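Local coordinates for uncharacterized protein (PDB 3BL4), which is of unknown function but belongs to a family related to STAS domains, which often act through protein-protein contacts, at residues Gly20-Thr25 against Leu42-Leu47; Ala30-Ala35 against Arg70-Arg75; Ile82-Ser87 against Asn96-Ile101. One frame throughout, in Å; residues are numbered along the deposited sequence.

Contacts 1 and 3 are buried and do the same job in two halves of the chain, each setting a strand against the helix of its own beta-alpha-beta unit, on opposite sides of the chain's centre. Contact 2 is a surface contact: the approach to helix 34-48, the helix used in contact 1, meets helix 64-73. Its F73 also touches contact 3, with CE1 3.6 Å from I101 O. All three rest on hydrocarbon alone across their segments. Branched aliphatic groups dominate contact 1, while a phenylalanine ring joins in contacts 2 and 3. The second subunit reaches all of them: side-chain polar bonds to it border contacts 1 and 2, and a backbone beta ladder runs beside contact 3.

Contact 1: Gly20-Thr25 against Leu42-Leu47; sequences GILRLT and LRVNQL
V44 on helix 34-48 pushes its two methyls toward strand 22-25, one at each of the neighbouring leucines L22 and L24. CG1 of V44 lies 3.9 Å from CD1 of L22, while its other branch, CG2, comes to 4.2 Å from CD2 of L24. The valine is thus a forked bump shared between two residues that project from the same side of the strand. Its first torsion, 164°, sets CG1 anti to the backbone N and leaves CG2 beside that N, and this spread lets each methyl serve a different leucine.

L22 answers with a fork of its own. While CD1 takes the valine, CD2 reaches past it to L47, one helical turn further on, where it meets CD2 of L47 at 4.1 Å. The side chains of L22 and L47 run alongside each other in opposite directions, whereas L22 meets V44 at a slant. The forked end of L22 therefore fits the hollow between V44 and L47, and V44 in turn fits the one between L22 and L24. The nearest pair of CA atoms across the contact is that of L24 and V44, 7.9 Å apart, and no hydrogen bond joins the segments.

M55 of strand 53-58 touches L22, L24 and V44, closing this greasy layer from the adjoining strand, and L14 of strand 14-16 lies against L47. Nearby, the amide of N45 bonds to backbone atoms of P76 and Q78 of the second subunit. The strand and helix axes lie 10.4 Å apart and run nearly antiparallel, at 154°, as expected where a helix returns across a sheet between two parallel strands: the beta-alpha-beta unit of strand 22-25, helix 34-48 and strand 53-58.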
ATOM      1  N   GLY A  20     -12.238 -23.707   1.860  1.00 28.89           N
ATOM      2  CA  GLY A  20     -11.200 -23.307   0.901  1.00 28.49           C
ATOM      3  C   GLY A  20     -10.823 -21.837   0.942  1.00 28.80           C
ATOM      4  O   GLY A  20     -10.108 -21.347   0.070  1.00 29.87           O
ATOM      5  N   ILE A  21     -11.297 -21.129   1.960  1.00 28.97           N
ATOM      6  CA  ILE A  21     -11.014 -19.705   2.108  1.00 27.88           C
ATOM      7  C   ILE A  21      -9.949 -19.512   3.186  1.00 25.03           C
ATOM      8  O   ILE A  21     -10.060 -20.091   4.252  1.00 26.13           O
ATOM      9  CB  ILE A  21     -12.324 -18.951   2.415  1.00 26.89           C
ATOM     10  CG1 ILE A  21     -13.160 -18.897   1.133  1.00 28.86           C
ATOM     11  CG2 ILE A  21     -12.048 -17.578   2.919  1.00 22.14           C
ATOM     12  CD1 ILE A  21     -14.603 -18.566   1.349  1.00 30.47           C
ATOM     13  N   LEU A  22      -8.904 -18.745   2.879  1.00 23.72           N
ATOM     14  CA  LEU A  22      -7.920 -18.323   3.887  1.00 24.66           C
ATOM     15  C   LEU A  22      -8.477 -17.191   4.733  1.00 24.96           C
ATOM     16  O   LEU A  22      -9.121 -16.294   4.205  1.00 24.54           O
ATOM     17  CB  LEU A  22      -6.625 -17.823   3.238  1.00 25.67           C
ATOM     18  CG  LEU A  22      -5.717 -18.791   2.480  1.00 25.52           C
ATOM     19  CD1 LEU A  22      -4.905 -18.042   1.421  1.00 22.35           C
ATOM     20  CD2 LEU A  22      -4.807 -19.538   3.422  1.00 27.07           C
ATOM     21  N   ARG A  23      -8.221 -17.236   6.041  1.00 25.08           N
ATOM     22  CA  ARG A  23      -8.582 -16.142   6.938  1.00 25.92           C
ATOM     23  C   ARG A  23      -7.359 -15.689   7.708  1.00 25.86           C
ATOM     24  O   ARG A  23      -6.777 -16.464   8.472  1.00 24.51           O
ATOM     25  CB  ARG A  23      -9.702 -16.573   7.889  1.00 27.45           C
ATOM     26  CG  ARG A  23     -10.961 -16.845   7.113  1.00 29.94           C
ATOM     27  CD  ARG A  23     -12.128 -17.333   7.929  1.00 35.32           C
ATOM     28  NE  ARG A  23     -13.127 -17.886   7.010  1.00 38.76           N
ATOM     29  CZ  ARG A  23     -14.433 -17.938   7.238  1.00 44.11           C
ATOM     30  NH1 ARG A  23     -14.948 -17.459   8.360  1.00 46.49           N
ATOM     31  NH2 ARG A  23     -15.238 -18.463   6.316  1.00 43.61           N
ATOM     32  N   LEU A  24      -6.969 -14.438   7.476  1.00 25.95           N
ATOM     33  CA  LEU A  24      -5.848 -13.805   8.172  1.00 24.82           C
ATOM     34  C   LEU A  24      -6.334 -12.717   9.135  1.00 25.76           C
ATOM     35  O   LEU A  24      -7.041 -11.793   8.746  1.00 22.42           O
ATOM     36  CB  LEU A  24      -4.871 -13.201   7.155  1.00 24.17           C
ATOM     37  CG  LEU A  24      -3.652 -12.433   7.690  1.00 28.15           C
ATOM     38  CD1 LEU A  24      -2.710 -13.313   8.523  1.00 23.10           C
ATOM     39  CD2 LEU A  24      -2.923 -11.752   6.534  1.00 23.59           C
ATOM     40  N   THR A  25      -5.921 -12.822  10.394  1.00 27.08           N
ATOM     41  CA  THR A  25      -6.164 -11.766  11.358  1.00 27.05           C
ATOM     42  C   THR A  25      -4.992 -10.801  11.282  1.00 26.76           C
ATOM     43  O   THR A  25      -3.884 -11.117  11.720  1.00 26.03           O
ATOM     44  CB  THR A  25      -6.356 -12.328  12.782  1.00 27.09           C
ATOM     45  OG1 THR A  25      -7.645 -12.942  12.857  1.00 31.21           O
ATOM     46  CG2 THR A  25      -6.294 -11.219  13.825  1.00 29.58           C
ATOM     47  N   LEU A  42       4.065 -13.673   4.132  1.00 28.97           N
ATOM     48  CA  LEU A  42       5.005 -14.800   4.076  1.00 29.92           C
ATOM     49  C   LEU A  42       4.349 -16.045   4.641  1.00 27.37           C
ATOM     50  O   LEU A  42       4.435 -17.095   4.048  1.00 28.89           O
ATOM     51  CB  LEU A  42       6.309 -14.512   4.838  1.00 29.67           C
ATOM     52  CG  LEU A  42       7.267 -15.704   4.968  1.00 28.18           C
ATOM     53  CD1 LEU A  42       7.708 -16.183   3.598  1.00 37.68           C
ATOM     54  CD2 LEU A  42       8.484 -15.347   5.830  1.00 34.12           C
ATOM     55  N   ARG A  43       3.686 -15.902   5.782  1.00 26.65           N
ATOM     56  CA  ARG A  43       2.998 -17.011   6.440  1.00 27.05           C
ATOM     57  C   ARG A  43       1.825 -17.546   5.610  1.00 25.58           C
ATOM     58  O   ARG A  43       1.567 -18.740   5.608  1.00 24.00           O
ATOM     59  CB  ARG A  43       2.502 -16.596   7.835  1.00 26.64           C
ATOM     60  CG  ARG A  43       3.592 -16.141   8.822  1.00 30.11           C
ATOM     61  CD  ARG A  43       4.726 -17.171   9.024  1.00 36.06           C
ATOM     62  NE  ARG A  43       4.234 -18.450   9.542  1.00 38.64           N
ATOM     63  CZ  ARG A  43       3.868 -18.689  10.809  1.00 45.47           C
ATOM     64  NH1 ARG A  43       3.930 -17.751  11.756  1.00 43.50           N
ATOM     65  NH2 ARG A  43       3.423 -19.894  11.136  1.00 45.09           N
ATOM     66  N   VAL A  44       1.102 -16.657   4.944  1.00 26.31           N
ATOM     67  CA  VAL A  44       0.035 -17.060   4.021  1.00 26.14           C
ATOM     68  C   VAL A  44       0.598 -17.926   2.901  1.00 27.92           C
ATOM     69  O   VAL A  44       0.019 -18.960   2.547  1.00 30.14           O
ATOM     70  CB  VAL A  44      -0.640 -15.847   3.365  1.00 25.20           C
ATOM     71  CG1 VAL A  44      -1.457 -16.288   2.143  1.00 23.03           C
ATOM     72  CG2 VAL A  44      -1.499 -15.080   4.382  1.00 21.46           C
ATOM     73  N   ASN A  45       1.716 -17.480   2.333  1.00 28.12           N
ATOM     74  CA  ASN A  45       2.364 -18.183   1.226  1.00 28.89           C
ATOM     75  C   ASN A  45       2.922 -19.517   1.677  1.00 27.62           C
ATOM     76  O   ASN A  45       2.764 -20.489   0.973  1.00 27.11           O
ATOM     77  CB  ASN A  45       3.470 -17.325   0.575  1.00 28.61           C
ATOM     78  CG  ASN A  45       2.914 -16.127  -0.201  1.00 29.44           C
ATOM     79  OD1 ASN A  45       1.781 -16.164  -0.684  1.00 27.48           O
ATOM     80  ND2 ASN A  45       3.716 -15.061  -0.321  1.00 18.79           N
ATOM     81  N   GLN A  46       3.548 -19.564   2.847  1.00 27.85           N
ATOM     82  CA  GLN A  46       4.074 -20.825   3.374  1.00 30.01           C
ATOM     83  C   GLN A  46       2.952 -21.838   3.645  1.00 30.41           C
ATOM     84  O   GLN A  46       3.117 -23.030   3.398  1.00 32.12           O
ATOM     85  CB  GLN A  46       4.885 -20.584   4.642  1.00 28.44           C
ATOM     86  CG  GLN A  46       6.181 -19.819   4.426  1.00 31.24           C
ATOM     87  CD  GLN A  46       6.928 -19.544   5.735  1.00 31.41           C
ATOM     88  OE1 GLN A  46       6.319 -19.408   6.795  1.00 30.62           O
ATOM     89  NE2 GLN A  46       8.257 -19.481   5.659  1.00 31.81           N
ATOM     90  N   LEU A  47       1.808 -21.363   4.127  1.00 29.72           N
ATOM     91  CA  LEU A  47       0.668 -22.247   4.396  1.00 29.27           C
ATOM     92  C   LEU A  47       0.082 -22.772   3.101  1.00 29.91           C
ATOM     93  O   LEU A  47      -0.306 -23.922   3.032  1.00 30.66           O
ATOM     94  CB  LEU A  47      -0.407 -21.518   5.213  1.00 28.95           C
ATOM     95  CG  LEU A  47      -1.747 -22.205   5.465  1.00 30.28           C
ATOM     96  CD1 LEU A  47      -1.525 -23.574   6.087  1.00 26.14           C
ATOM     97  CD2 LEU A  47      -2.620 -21.341   6.349  1.00 29.36           C
TER

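Contact 2: Ala30-Ala35 against Arg70-Arg75; sequences AAITAA and RAVFGR
T33 OG1 accepts a hydrogen bond from the backbone N of D36, capping the start of helix 34-48, and the residue just before this N-cap, I32, is the one that reaches V72 of helix 64-73 and F73 next to it. The polar bond belongs to the helix start itself; what crosses to the other segment is wholly apolar.

Two ends of I32 divide the work. Its CD1 comes to 3.7 Å from CG2 of V72 and stays 4.2 Å from CG1 of V72, so this one methyl meets both valine branches. CG2 of I32, which stands anti to its own backbone N at the -62° chi1, is turned the other way and approaches the F73 ring obliquely, 4.1 Å from CE2 and slightly farther from CZ. An alanine in place of I32 removes both of these arms, which would probably open a gap beside V72 and leave the F73 ring without its support from this segment.

The second subunit completes the surroundings. Its F97 packs on I32 and meets the F73 ring edge-to-face, while E38 of that subunit forms a salt bridge with R75. The patch thus borders the interface between the two subunits and stays partly exposed even there.

V72 and F73 also touch each other: CG2 of V72 leans over the rim of one face of the F73 ring, unusually close, an approach to be read with caution. The first torsion of V72, -49°, puts this methyl between its backbone N and carbonyl carbon, and from there it faces CD1 of I32.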
ATOM      1  N   ALA A  30      -3.252  -2.559  17.695  1.00 48.85           N
ATOM      2  CA  ALA A  30      -3.067  -1.178  17.265  1.00 48.68           C
ATOM      3  C   ALA A  30      -1.681  -0.918  16.670  1.00 48.58           C
ATOM      4  O   ALA A  30      -1.447   0.160  16.123  1.00 49.20           O
ATOM      5  CB  ALA A  30      -3.333  -0.232  18.412  1.00 47.55           C
ATOM      6  N   ALA A  31      -0.767  -1.885  16.780  1.00 47.53           N
ATOM      7  CA  ALA A  31       0.577  -1.741  16.203  1.00 46.34           C
ATOM      8  C   ALA A  31       0.532  -2.063  14.712  1.00 44.63           C
ATOM      9  O   ALA A  31      -0.010  -3.100  14.322  1.00 46.53           O
ATOM     10  CB  ALA A  31       1.577  -2.646  16.917  1.00 45.08           C
ATOM     11  N   ILE A  32       1.076  -1.166  13.888  1.00 40.98           N
ATOM     12  CA  ILE A  32       1.124  -1.361  12.441  1.00 38.78           C
ATOM     13  C   ILE A  32       2.531  -1.151  11.922  1.00 36.70           C
ATOM     14  O   ILE A  32       3.010  -0.029  11.911  1.00 36.58           O
ATOM     15  CB  ILE A  32       0.198  -0.379  11.671  1.00 37.83           C
ATOM     16  CG1 ILE A  32      -1.268  -0.581  12.055  1.00 39.06           C
ATOM     17  CG2 ILE A  32       0.379  -0.563  10.164  1.00 37.95           C
ATOM     18  CD1 ILE A  32      -1.885   0.618  12.728  1.00 41.51           C
ATOM     19  N   THR A  33       3.193  -2.220  11.483  1.00 34.38           N
ATOM     20  CA  THR A  33       4.502  -2.083  10.857  1.00 32.03           C
ATOM     21  C   THR A  33       4.540  -2.741   9.484  1.00 30.56           C
ATOM     22  O   THR A  33       3.778  -3.655   9.204  1.00 29.64           O
ATOM     23  CB  THR A  33       5.649  -2.657  11.752  1.00 33.54           C
ATOM     24  OG1 THR A  33       5.694  -4.087  11.647  1.00 32.84           O
ATOM     25  CG2 THR A  33       5.481  -2.232  13.221  1.00 28.07           C
ATOM     26  N   ALA A  34       5.443  -2.265   8.636  1.00 29.40           N
ATOM     27  CA  ALA A  34       5.644  -2.840   7.314  1.00 28.30           C
ATOM     28  C   ALA A  34       6.112  -4.288   7.420  1.00 27.90           C
ATOM     29  O   ALA A  34       5.635  -5.156   6.689  1.00 28.66           O
ATOM     30  CB  ALA A  34       6.661  -2.013   6.539  1.00 29.03           C
ATOM     31  N   ALA A  35       7.058  -4.531   8.330  1.00 27.21           N
ATOM     32  CA  ALA A  35       7.596  -5.862   8.582  1.00 27.53           C
ATOM     33  C   ALA A  35       6.529  -6.875   8.967  1.00 26.44           C
ATOM     34  O   ALA A  35       6.605  -8.017   8.536  1.00 25.27           O
ATOM     35  CB  ALA A  35       8.675  -5.810   9.686  1.00 28.06           C
ATOM     36  N   ARG A  70      -5.852   5.272  12.921  1.00 32.96           N
ATOM     37  CA  ARG A  70      -5.945   6.716  13.130  1.00 34.26           C
ATOM     38  C   ARG A  70      -4.673   7.313  13.748  1.00 35.81           C
ATOM     39  O   ARG A  70      -4.281   8.431  13.410  1.00 36.77           O
ATOM     40  CB  ARG A  70      -7.107   7.056  14.055  1.00 32.89           C
ATOM     41  CG  ARG A  70      -8.444   6.576  13.611  1.00 33.67           C
ATOM     42  CD  ARG A  70      -9.538   7.308  14.359  1.00 41.15           C
ATOM     43  NE  ARG A  70     -10.509   6.398  14.942  1.00 48.54           N
ATOM     44  CZ  ARG A  70     -10.503   5.971  16.207  1.00 56.59           C
ATOM     45  NH1 ARG A  70      -9.571   6.370  17.070  1.00 58.94           N
ATOM     46  NH2 ARG A  70     -11.447   5.129  16.617  1.00 58.12           N
ATOM     47  N   ALA A  71      -4.072   6.573  14.676  1.00 35.79           N
ATOM     48  CA  ALA A  71      -2.882   7.006  15.391  1.00 36.40           C
ATOM     49  C   ALA A  71      -1.668   7.075  14.478  1.00 35.80           C
ATOM     50  O   ALA A  71      -0.941   8.062  14.526  1.00 38.82           O
ATOM     51  CB  ALA A  71      -2.595   6.074  16.594  1.00 36.40           C
ATOM     52  N   VAL A  72      -1.440   6.052  13.654  1.00 35.16           N
ATOM     53  CA  VAL A  72      -0.267   6.052  12.765  1.00 36.46           C
ATOM     54  C   VAL A  72      -0.481   6.754  11.412  1.00 36.50           C
ATOM     55  O   VAL A  72       0.486   7.270  10.841  1.00 34.94           O
ATOM     56  CB  VAL A  72       0.319   4.622  12.508  1.00 36.87           C
ATOM     57  CG1 VAL A  72       0.526   3.853  13.823  1.00 38.52           C
ATOM     58  CG2 VAL A  72      -0.544   3.835  11.541  1.00 40.01           C
ATOM     59  N   PHE A  73      -1.714   6.780  10.901  1.00 36.63           N
ATOM     60  CA  PHE A  73      -1.980   7.291   9.538  1.00 37.34           C
ATOM     61  C   PHE A  73      -2.714   8.638   9.458  1.00 39.09           C
ATOM     62  O   PHE A  73      -3.031   9.097   8.362  1.00 40.43           O
ATOM     63  CB  PHE A  73      -2.778   6.269   8.714  1.00 36.93           C
ATOM     64  CG  PHE A  73      -2.023   5.004   8.387  1.00 37.01           C
ATOM     65  CD1 PHE A  73      -0.965   5.018   7.504  1.00 36.71           C
ATOM     66  CD2 PHE A  73      -2.416   3.788   8.923  1.00 36.89           C
ATOM     67  CE1 PHE A  73      -0.286   3.846   7.186  1.00 37.54           C
ATOM     68  CE2 PHE A  73      -1.747   2.619   8.602  1.00 37.35           C
ATOM     69  CZ  PHE A  73      -0.683   2.650   7.728  1.00 35.97           C
ATOM     70  N   GLY A  74      -2.974   9.288  10.587  1.00 41.01           N
ATOM     71  CA  GLY A  74      -3.642  10.609  10.571  1.00 41.80           C
ATOM     72  C   GLY A  74      -2.720  11.804  10.345  1.00 42.38           C
ATOM     73  O   GLY A  74      -3.148  12.948  10.439  1.00 42.22           O
ATOM     74  N   ARG A  75      -1.467  11.531   9.992  1.00 44.47           N
ATOM     75  CA  ARG A  75      -0.419  12.554   9.898  1.00 45.39           C
ATOM     76  C   ARG A  75      -0.679  13.556   8.760  1.00 44.32           C
ATOM     77  O   ARG A  75      -1.238  13.203   7.719  1.00 41.41           O
ATOM     78  CB  ARG A  75       0.959  11.897   9.715  1.00 46.76           C
ATOM     79  CG  ARG A  75       1.129  10.533  10.430  1.00 52.61           C
ATOM     80  CD  ARG A  75       2.445  10.423  11.175  1.00 63.19           C
ATOM     81  NE  ARG A  75       3.608  10.332  10.292  1.00 65.07           N
ATOM     82  CZ  ARG A  75       4.851  10.679  10.634  1.00 68.66           C
ATOM     83  NH1 ARG A  75       5.124  11.167  11.845  1.00 69.39           N
ATOM     84  NH2 ARG A  75       5.835  10.553   9.748  1.00 70.65           N
TER

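Contact 3: Ile82-Ser87 against Asn96-Ile101; sequences IALLGS and NFFLGI
The beta-alpha-beta unit of strand 79-85, helix 92-102 and strand 108-111 is held together here by L84 and I82 on the strand, facing F98 and L99 on the helix. Strand segment 82-85 and helix segment 96-101 run nearly antiparallel, at 148°, with axes 10.6 Å apart, a spacing bridged by hydrocarbon side chains without any hydrogen bond between the segments.

L84 has the larger share. Its branches part between neighbouring helix residues: CD1 goes to CD1 of L99 at 3.9 Å, while CD2 meets CD2 of the F98 ring at the same 3.9 Å, coming at it obliquely. CD2 of L84 also lies 4.1 Å from CG of L99, so that it sits in the notch between the two helix side chains. F98 carries its ring there with CG anti to the backbone N (chi1 -175°).

The ring of F98 also meets that of W26 of the second subunit, with the planes about 55° apart. Residues I82 to L85 pair in parallel with a strand of that subunit, so the sheet continues through the interface, an arrangement consistent with two chains exchanging parts of their folds. L99 touches T108 on the third element of the unit. At the other end of the contact I82 adds a looser touch to the same leucine, its CD1 4.5 Å from CD2 of L99.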
ATOM      1  N   ILE A  82      -1.322  14.474  -5.833  1.00 22.13           N
ATOM      2  CA  ILE A  82      -0.031  13.809  -6.109  1.00 21.79           C
ATOM      3  C   ILE A  82      -0.056  13.038  -7.421  1.00 20.96           C
ATOM      4  O   ILE A  82      -0.891  12.194  -7.599  1.00 22.53           O
ATOM      5  CB  ILE A  82       0.387  12.849  -4.987  1.00 21.71           C
ATOM      6  CG1 ILE A  82       0.377  13.557  -3.622  1.00 27.86           C
ATOM      7  CG2 ILE A  82       1.757  12.262  -5.286  1.00 19.36           C
ATOM      8  CD1 ILE A  82       0.912  12.708  -2.476  1.00 19.82           C
ATOM      9  N   ALA A  83       0.843  13.371  -8.348  1.00 20.31           N
ATOM     10  CA  ALA A  83       1.003  12.619  -9.583  1.00 18.18           C
ATOM     11  C   ALA A  83       2.245  11.791  -9.388  1.00 20.76           C
ATOM     12  O   ALA A  83       3.297  12.335  -9.076  1.00 22.14           O
ATOM     13  CB  ALA A  83       1.176  13.546 -10.785  1.00 13.87           C
ATOM     14  N   LEU A  84       2.138  10.481  -9.557  1.00 20.41           N
ATOM     15  CA  LEU A  84       3.292   9.633  -9.421  1.00 20.22           C
ATOM     16  C   LEU A  84       3.678   9.186 -10.814  1.00 22.06           C
ATOM     17  O   LEU A  84       2.883   8.564 -11.505  1.00 23.24           O
ATOM     18  CB  LEU A  84       2.995   8.459  -8.485  1.00 20.23           C
ATOM     19  CG  LEU A  84       2.539   8.941  -7.099  1.00 23.12           C
ATOM     20  CD1 LEU A  84       1.021   9.005  -7.027  1.00 15.71           C
ATOM     21  CD2 LEU A  84       3.088   8.106  -5.967  1.00 17.43           C
ATOM     22  N   LEU A  85       4.895   9.534 -11.226  1.00 21.71           N
ATOM     23  CA  LEU A  85       5.328   9.344 -12.598  1.00 20.48           C
ATOM     24  C   LEU A  85       6.296   8.190 -12.700  1.00 23.52           C
ATOM     25  O   LEU A  85       7.369   8.228 -12.096  1.00 22.51           O
ATOM     26  CB  LEU A  85       6.000  10.617 -13.081  1.00 22.13           C
ATOM     27  CG  LEU A  85       6.705  10.635 -14.447  1.00 28.71           C
ATOM     28  CD1 LEU A  85       5.674  10.436 -15.546  1.00 18.65           C
ATOM     29  CD2 LEU A  85       7.485  11.941 -14.610  1.00 17.77           C
ATOM     30  N   GLY A  86       5.927   7.170 -13.473  1.00 24.45           N
ATOM     31  CA  GLY A  86       6.843   6.051 -13.770  1.00 26.06           C
ATOM     32  C   GLY A  86       7.311   5.970 -15.212  1.00 26.01           C
ATOM     33  O   GLY A  86       7.022   6.842 -16.005  1.00 26.39           O
ATOM     34  N   SER A  87       8.036   4.904 -15.530  1.00 28.95           N
ATOM     35  CA  SER A  87       8.539   4.629 -16.889  1.00 32.15           C
ATOM     36  C   SER A  87       7.665   3.643 -17.663  1.00 32.11           C
ATOM     37  O   SER A  87       7.488   3.773 -18.875  1.00 31.56           O
ATOM     38  CB  SER A  87       9.954   4.050 -16.831  1.00 31.45           C
ATOM     39  OG  SER A  87      10.896   5.085 -16.660  1.00 37.96           O
ATOM     40  N   ASN A  96       1.897   2.536  -5.473  1.00 26.24           N
ATOM     41  CA  ASN A  96       1.081   1.914  -4.429  1.00 25.92           C
ATOM     42  C   ASN A  96       1.825   1.729  -3.109  1.00 24.28           C
ATOM     43  O   ASN A  96       1.238   1.890  -2.040  1.00 24.22           O
ATOM     44  CB  ASN A  96       0.543   0.571  -4.906  1.00 25.60           C
ATOM     45  CG  ASN A  96      -0.459   0.720  -6.043  1.00 29.05           C
ATOM     46  OD1 ASN A  96      -0.960   1.814  -6.296  1.00 30.27           O
ATOM     47  ND2 ASN A  96      -0.745  -0.384  -6.735  1.00 23.96           N
ATOM     48  N   PHE A  97       3.104   1.399  -3.179  1.00 22.01           N
ATOM     49  CA  PHE A  97       3.934   1.343  -1.984  1.00 22.53           C
ATOM     50  C   PHE A  97       3.952   2.703  -1.282  1.00 24.49           C
ATOM     51  O   PHE A  97       3.544   2.820  -0.125  1.00 27.01           O
ATOM     52  CB  PHE A  97       5.355   0.924  -2.354  1.00 24.11           C
ATOM     53  CG  PHE A  97       6.221   0.647  -1.179  1.00 24.88           C
ATOM     54  CD1 PHE A  97       6.164  -0.578  -0.540  1.00 29.12           C
ATOM     55  CD2 PHE A  97       7.104   1.602  -0.715  1.00 29.46           C
ATOM     56  CE1 PHE A  97       6.973  -0.833   0.565  1.00 30.44           C
ATOM     57  CE2 PHE A  97       7.905   1.358   0.389  1.00 27.45           C
ATOM     58  CZ  PHE A  97       7.836   0.144   1.026  1.00 29.56           C
ATOM     59  N   PHE A  98       4.385   3.735  -2.003  1.00 25.15           N
ATOM     60  CA  PHE A  98       4.518   5.089  -1.463  1.00 25.03           C
ATOM     61  C   PHE A  98       3.204   5.573  -0.807  1.00 25.72           C
ATOM     62  O   PHE A  98       3.201   6.068   0.313  1.00 25.43           O
ATOM     63  CB  PHE A  98       4.936   6.036  -2.609  1.00 25.78           C
ATOM     64  CG  PHE A  98       5.233   7.458  -2.171  1.00 28.23           C
ATOM     65  CD1 PHE A  98       6.506   7.813  -1.759  1.00 14.86           C
ATOM     66  CD2 PHE A  98       4.240   8.439  -2.208  1.00 23.05           C
ATOM     67  CE1 PHE A  98       6.774   9.103  -1.351  1.00 24.63           C
ATOM     68  CE2 PHE A  98       4.498   9.717  -1.802  1.00 21.50           C
ATOM     69  CZ  PHE A  98       5.771  10.063  -1.376  1.00 24.73           C
ATOM     70  N   LEU A  99       2.104   5.403  -1.527  1.00 25.13           N
ATOM     71  CA  LEU A  99       0.798   5.859  -1.100  1.00 26.33           C
ATOM     72  C   LEU A  99       0.228   4.998   0.005  1.00 25.98           C
ATOM     73  O   LEU A  99      -0.581   5.472   0.811  1.00 27.46           O
ATOM     74  CB  LEU A  99      -0.171   5.868  -2.287  1.00 25.73           C
ATOM     75  CG  LEU A  99       0.102   6.867  -3.430  1.00 26.10           C
ATOM     76  CD1 LEU A  99      -0.978   6.731  -4.518  1.00 15.68           C
ATOM     77  CD2 LEU A  99       0.141   8.298  -2.923  1.00 20.01           C
ATOM     78  N   GLY A 100       0.605   3.722   0.003  1.00 24.03           N
ATOM     79  CA  GLY A 100       0.259   2.810   1.070  1.00 23.69           C
ATOM     80  C   GLY A 100       0.902   3.237   2.375  1.00 22.48           C
ATOM     81  O   GLY A 100       0.244   3.253   3.418  1.00 20.67           O
ATOM     82  N   ILE A 101       2.184   3.591   2.309  1.00 24.50           N
ATOM     83  CA  ILE A 101       2.924   4.059   3.491  1.00 25.68           C
ATOM     84  C   ILE A 101       2.387   5.394   4.002  1.00 24.88           C
ATOM     85  O   ILE A 101       2.162   5.559   5.185  1.00 23.06           O
ATOM     86  CB  ILE A 101       4.438   4.239   3.212  1.00 25.17           C
ATOM     87  CG1 ILE A 101       5.085   2.928   2.741  1.00 27.30           C
ATOM     88  CG2 ILE A 101       5.135   4.742   4.451  1.00 27.76           C
ATOM     89  CD1 ILE A 101       4.711   1.747   3.540  1.00 28.20           C
TER